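Local coordinates for protein purine nucleoside phosphorylase (Grouper iridovirus, PDB 3KHS) that probably catalyses the reversible phosphorolysis of purine nucleosides, releasing the free base and ribose 1-phosphate for purine salvage, at residues B[3-15]-B[91-103]. Numbering follows the deposited sequence.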
loop_
_atom_site.group_PDB
_atom_site.type_symbol
_atom_site.label_atom_id
_atom_site.label_comp_id
_atom_site.label_asym_id
_atom_site.label_seq_id
_atom_site.Cartn_x
_atom_site.Cartn_y
_atom_site.Cartn_z
ATOM N N ASP B 3 11.555 1.409 -20.133
ATOM C CA ASP B 3 10.273 0.887 -20.580
ATOM C C ASP B 3 9.776 1.636 -21.798
ATOM O O ASP B 3 9.269 1.032 -22.735
ATOM C CB ASP B 3 9.238 0.935 -19.454
ATOM C CG ASP B 3 9.637 0.058 -18.279
ATOM O OD1 ASP B 3 10.147 -1.072 -18.526
ATOM O OD2 ASP B 3 9.440 0.494 -17.117
ATOM N N TYR B 4 9.931 2.951 -21.803
ATOM C CA TYR B 4 9.476 3.707 -22.953
ATOM C C TYR B 4 10.275 3.276 -24.193
ATOM O O TYR B 4 9.708 3.174 -25.284
ATOM C CB TYR B 4 9.569 5.216 -22.681
ATOM C CG TYR B 4 8.738 6.052 -23.639
ATOM C CD1 TYR B 4 7.436 5.667 -23.996
ATOM C CD2 TYR B 4 9.262 7.224 -24.213
ATOM C CE1 TYR B 4 6.681 6.423 -24.907
ATOM C CE2 TYR B 4 8.512 7.997 -25.124
ATOM C CZ TYR B 4 7.230 7.588 -25.468
ATOM O OH TYR B 4 6.511 8.340 -26.372
ATOM N N ASP B 5 11.572 2.989 -24.031
ATOM C CA ASP B 5 12.377 2.525 -25.160
ATOM C C ASP B 5 11.865 1.170 -25.650
ATOM O O ASP B 5 11.798 0.924 -26.856
ATOM C CB ASP B 5 13.861 2.406 -24.799
ATOM C CG ASP B 5 14.569 3.738 -24.802
ATOM O OD1 ASP B 5 14.405 4.509 -25.775
ATOM O OD2 ASP B 5 15.304 4.010 -23.830
ATOM N N LEU B 6 11.497 0.291 -24.722
ATOM C CA LEU B 6 10.979 -1.017 -25.100
ATOM C C LEU B 6 9.595 -0.879 -25.743
ATOM O O LEU B 6 9.228 -1.653 -26.646
ATOM C CB LEU B 6 10.947 -1.930 -23.870
ATOM C CG LEU B 6 12.362 -2.180 -23.326
ATOM C CD1 LEU B 6 12.321 -2.901 -22.001
ATOM C CD2 LEU B 6 13.148 -3.005 -24.347
ATOM N N ALA B 7 8.831 0.110 -25.287
ATOM C CA ALA B 7 7.495 0.357 -25.839
ATOM C C ALA B 7 7.641 0.784 -27.292
ATOM O O ALA B 7 6.897 0.322 -28.155
ATOM C CB ALA B 7 6.775 1.444 -25.065
ATOM N N LYS B 8 8.599 1.671 -27.561
ATOM C CA LYS B 8 8.844 2.117 -28.930
ATOM C C LYS B 8 9.230 0.939 -29.831
ATOM O O LYS B 8 8.768 0.839 -30.966
ATOM C CB LYS B 8 9.932 3.175 -28.941
ATOM C CG LYS B 8 9.452 4.498 -28.387
ATOM C CD LYS B 8 10.574 5.495 -28.319
ATOM C CE LYS B 8 10.154 6.725 -27.549
ATOM N NZ LYS B 8 11.338 7.562 -27.180
ATOM N N GLU B 9 10.068 0.043 -29.315
ATOM C CA GLU B 9 10.499 -1.120 -30.069
ATOM C C GLU B 9 9.289 -1.986 -30.364
ATOM O O GLU B 9 9.062 -2.387 -31.511
ATOM C CB GLU B 9 11.570 -1.893 -29.283
ATOM C CG GLU B 9 11.702 -3.379 -29.642
ATOM C CD GLU B 9 12.698 -4.121 -28.751
ATOM O OE1 GLU B 9 12.494 -4.190 -27.506
ATOM O OE2 GLU B 9 13.694 -4.638 -29.311
ATOM N N THR B 10 8.504 -2.271 -29.331
ATOM C CA THR B 10 7.301 -3.069 -29.499
ATOM C C THR B 10 6.391 -2.410 -30.530
ATOM O O THR B 10 5.817 -3.091 -31.373
ATOM C CB THR B 10 6.561 -3.203 -28.165
ATOM O OG1 THR B 10 7.295 -4.092 -27.320
ATOM C CG2 THR B 10 5.166 -3.726 -28.371
ATOM N N ALA B 11 6.261 -1.089 -30.463
ATOM C CA ALA B 11 5.405 -0.383 -31.416
ATOM C C ALA B 11 5.954 -0.520 -32.837
ATOM O O ALA B 11 5.214 -0.850 -33.762
ATOM C CB ALA B 11 5.274 1.107 -31.039
ATOM N N ALA B 12 7.254 -0.273 -33.005
ATOM C CA ALA B 12 7.866 -0.376 -34.315
ATOM C C ALA B 12 7.642 -1.764 -34.906
ATOM O O ALA B 12 7.489 -1.907 -36.117
ATOM C CB ALA B 12 9.355 -0.067 -34.230
ATOM N N TRP B 13 7.603 -2.786 -34.056
ATOM C CA TRP B 13 7.401 -4.148 -34.534
ATOM C C TRP B 13 5.961 -4.365 -34.971
ATOM O O TRP B 13 5.689 -5.113 -35.914
ATOM C CB TRP B 13 7.786 -5.153 -33.440
ATOM C CG TRP B 13 7.621 -6.590 -33.807
ATOM C CD1 TRP B 13 8.589 -7.428 -34.295
ATOM C CD2 TRP B 13 6.430 -7.394 -33.671
ATOM N NE1 TRP B 13 8.079 -8.706 -34.470
ATOM C CE2 TRP B 13 6.758 -8.709 -34.095
ATOM C CE3 TRP B 13 5.131 -7.137 -33.229
ATOM C CZ2 TRP B 13 5.830 -9.753 -34.086
ATOM C CZ3 TRP B 13 4.202 -8.186 -33.221
ATOM C CH2 TRP B 13 4.563 -9.477 -33.646
ATOM N N LEU B 14 5.030 -3.719 -34.281
ATOM C CA LEU B 14 3.624 -3.863 -34.640
ATOM C C LEU B 14 3.387 -3.053 -35.904
ATOM O O LEU B 14 2.656 -3.479 -36.791
ATOM C CB LEU B 14 2.705 -3.350 -33.522
ATOM C CG LEU B 14 2.567 -4.204 -32.252
ATOM C CD1 LEU B 14 2.148 -3.319 -31.070
ATOM C CD2 LEU B 14 1.588 -5.318 -32.493
ATOM N N ASN B 15 4.022 -1.887 -35.986
ATOM C CA ASN B 15 3.850 -1.020 -37.140
ATOM C C ASN B 15 4.200 -1.679 -38.453
ATOM O O ASN B 15 3.630 -1.355 -39.485
ATOM C CB ASN B 15 4.663 0.250 -36.970
ATOM C CG ASN B 15 3.857 1.352 -36.355
ATOM O OD1 ASN B 15 4.400 2.293 -35.772
ATOM N ND2 ASN B 15 2.537 1.249 -36.489
ATOM N N ALA B 91 4.008 -0.905 -13.264
ATOM C CA ALA B 91 4.667 -0.501 -14.501
ATOM C C ALA B 91 4.463 -1.556 -15.576
ATOM O O ALA B 91 4.131 -1.255 -16.723
ATOM C CB ALA B 91 6.179 -0.273 -14.259
ATOM N N ARG B 92 4.664 -2.802 -15.201
ATOM C CA ARG B 92 4.502 -3.902 -16.130
ATOM C C ARG B 92 3.062 -3.976 -16.686
ATOM O O ARG B 92 2.858 -4.083 -17.898
ATOM C CB ARG B 92 4.847 -5.187 -15.394
ATOM C CG ARG B 92 5.117 -6.331 -16.260
ATOM C CD ARG B 92 6.588 -6.425 -16.589
ATOM N NE ARG B 92 6.731 -7.376 -17.687
ATOM C CZ ARG B 92 6.810 -7.025 -18.969
ATOM N NH1 ARG B 92 6.788 -5.734 -19.336
ATOM N NH2 ARG B 92 6.845 -7.977 -19.891
ATOM N N ALA B 93 2.062 -3.912 -15.808
ATOM C CA ALA B 93 0.668 -4.021 -16.254
ATOM C C ALA B 93 0.240 -2.826 -17.073
ATOM O O ALA B 93 -0.782 -2.862 -17.737
ATOM C CB ALA B 93 -0.307 -4.168 -15.041
ATOM N N THR B 94 1.005 -1.750 -17.011
ATOM C CA THR B 94 0.631 -0.572 -17.776
ATOM C C THR B 94 1.554 -0.368 -18.978
ATOM O O THR B 94 1.592 0.720 -19.572
ATOM C CB THR B 94 0.628 0.725 -16.895
ATOM O OG1 THR B 94 1.922 0.936 -16.322
ATOM C CG2 THR B 94 -0.410 0.631 -15.810
ATOM N N PHE B 95 2.292 -1.415 -19.335
ATOM C CA PHE B 95 3.214 -1.362 -20.471
ATOM C C PHE B 95 2.433 -1.164 -21.777
ATOM O O PHE B 95 2.863 -0.436 -22.663
ATOM C CB PHE B 95 4.060 -2.643 -20.551
ATOM C CG PHE B 95 5.005 -2.671 -21.716
ATOM C CD1 PHE B 95 6.088 -1.801 -21.771
ATOM C CD2 PHE B 95 4.771 -3.522 -22.792
ATOM C CE1 PHE B 95 6.932 -1.763 -22.874
ATOM C CE2 PHE B 95 5.595 -3.498 -23.897
ATOM C CZ PHE B 95 6.686 -2.617 -23.946
ATOM N N PRO B 96 1.271 -1.819 -21.912
ATOM C CA PRO B 96 0.505 -1.639 -23.155
ATOM C C PRO B 96 0.072 -0.177 -23.366
ATOM O O PRO B 96 -0.091 0.264 -24.500
ATOM C CB PRO B 96 -0.671 -2.605 -22.983
ATOM C CG PRO B 96 -0.099 -3.700 -22.102
ATOM C CD PRO B 96 0.696 -2.891 -21.078
ATOM N N MET B 97 -0.100 0.583 -22.287
ATOM C CA MET B 97 -0.467 1.993 -22.440
ATOM C C MET B 97 0.708 2.773 -23.015
ATOM O O MET B 97 0.516 3.740 -23.773
ATOM C CB MET B 97 -0.859 2.658 -21.111
ATOM C CG MET B 97 -2.271 2.364 -20.631
ATOM S SD MET B 97 -3.556 2.763 -21.794
ATOM C CE MET B 97 -3.890 1.124 -22.513
ATOM N N ARG B 98 1.919 2.386 -22.627
ATOM C CA ARG B 98 3.092 3.063 -23.146
ATOM C C ARG B 98 3.201 2.691 -24.632
ATOM O O ARG B 98 3.550 3.526 -25.461
ATOM C CB ARG B 98 4.335 2.656 -22.349
ATOM C CG ARG B 98 4.325 3.189 -20.927
ATOM C CD ARG B 98 5.628 2.905 -20.173
ATOM N NE ARG B 98 5.637 3.503 -18.830
ATOM C CZ ARG B 98 4.994 3.002 -17.769
ATOM N NH1 ARG B 98 4.292 1.896 -17.884
ATOM N NH2 ARG B 98 5.049 3.614 -16.590
ATOM N N VAL B 99 2.861 1.449 -24.961
ATOM C CA VAL B 99 2.884 1.000 -26.350
ATOM C C VAL B 99 1.847 1.818 -27.158
ATOM O O VAL B 99 2.150 2.323 -28.239
ATOM C CB VAL B 99 2.588 -0.516 -26.425
ATOM C CG1 VAL B 99 2.394 -0.960 -27.839
ATOM C CG2 VAL B 99 3.737 -1.304 -25.775
ATOM N N PHE B 100 0.630 1.943 -26.630
ATOM C CA PHE B 100 -0.403 2.735 -27.288
ATOM C C PHE B 100 0.169 4.095 -27.658
ATOM O O PHE B 100 0.017 4.540 -28.778
ATOM C CB PHE B 100 -1.602 2.959 -26.361
ATOM C CG PHE B 100 -2.689 1.913 -26.487
ATOM C CD1 PHE B 100 -2.401 0.641 -26.940
ATOM C CD2 PHE B 100 -3.976 2.196 -26.087
ATOM C CE1 PHE B 100 -3.364 -0.319 -26.986
ATOM C CE2 PHE B 100 -4.968 1.228 -26.128
ATOM C CZ PHE B 100 -4.666 -0.024 -26.572
ATOM N N LYS B 101 0.826 4.754 -26.712
ATOM C CA LYS B 101 1.401 6.063 -26.974
ATOM C C LYS B 101 2.417 6.007 -28.116
ATOM O O LYS B 101 2.370 6.815 -29.044
ATOM C CB LYS B 101 2.097 6.612 -25.732
ATOM C CG LYS B 101 2.739 7.987 -25.923
ATOM C CD LYS B 101 3.919 8.160 -24.994
ATOM C CE LYS B 101 4.222 9.629 -24.699
ATOM N NZ LYS B 101 4.151 10.459 -25.915
ATOM N N ALA B 102 3.332 5.047 -28.028
ATOM C CA ALA B 102 4.368 4.858 -29.030
ATOM C C ALA B 102 3.779 4.607 -30.410
ATOM O O ALA B 102 4.437 4.842 -31.405
ATOM C CB ALA B 102 5.268 3.680 -28.627
ATOM N N LEU B 103 2.550 4.102 -30.453
ATOM C CA LEU B 103 1.859 3.817 -31.711
ATOM C C LEU B 103 1.232 5.078 -32.283
ATOM O O LEU B 103 0.772 5.076 -33.420
ATOM C CB LEU B 103 0.726 2.816 -31.502
ATOM C CG LEU B 103 1.006 1.337 -31.340
ATOM C CD1 LEU B 103 -0.298 0.633 -31.034
ATOM C CD2 LEU B 103 1.607 0.787 -32.602
#
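With CG trans to its own nitrogen (chi1 179°), Phe-95 sends its ring into the groove of helix 3-15, a knob set in the hole formed by Asp-3, Leu-6, Ala-7 and Thr-10; Val-99, its CG1 likewise trans, sets both methyls against Thr-10 CG2. This is a helix–helix packing contact on the outside of the α/β fold of the PNP/MTAP phosphorylase family: the N-terminal helix crosses helix 95-102 at -61°, the axes approaching to 8.1 Å. Helix 95-102 in turn rests on the sheet, Phe-100 touching strand 73-79.

The phenyl ring enters edge first, its CE1 3.6 Å from Asp-3 O; the thin ring edge, with its slightly positive C–H rim, fits against backbone oxygens such as this one. Small residues let the backbones come near. The CA atoms of Ala-7 and Val-99 are 4.7 Å apart, and the methyl of Ala-7 rests on Arg-98, CB to CB 3.8 Å. Further along, Ala-11 CB meets Ala-102 CB at 3.5 Å, while Leu-103 reaches Ala-11 with its CD2 branch. A branched residue fits at Val-99, whose CG2 lies 3.8 Å from Thr-10 CG2 while CG1 meets Leu-14 CD1. Thr-10 serves two purposes: its methyl joins this apolar layer, and its hydroxyl is hydrogen-bonded to Pro-51 O and Asn-52 ND2 in the loop after strand 42-46.

On the more exposed side, Lys-101 crosses the phenol end of Tyr-4 at about a right angle, though so closely that the detail is doubtful. Arg-98 lends CB to Ala-7 and CD to Asp-3 CB, and its chain, extended from CG to NE, carries the guanidinium onward: NH2 bonds to Pro-143 O, and NH1 donates to Thr-94 OG1 at 3.0 Å, with the hydroxyl oxygen tilted 20° out of the guanidinium plane.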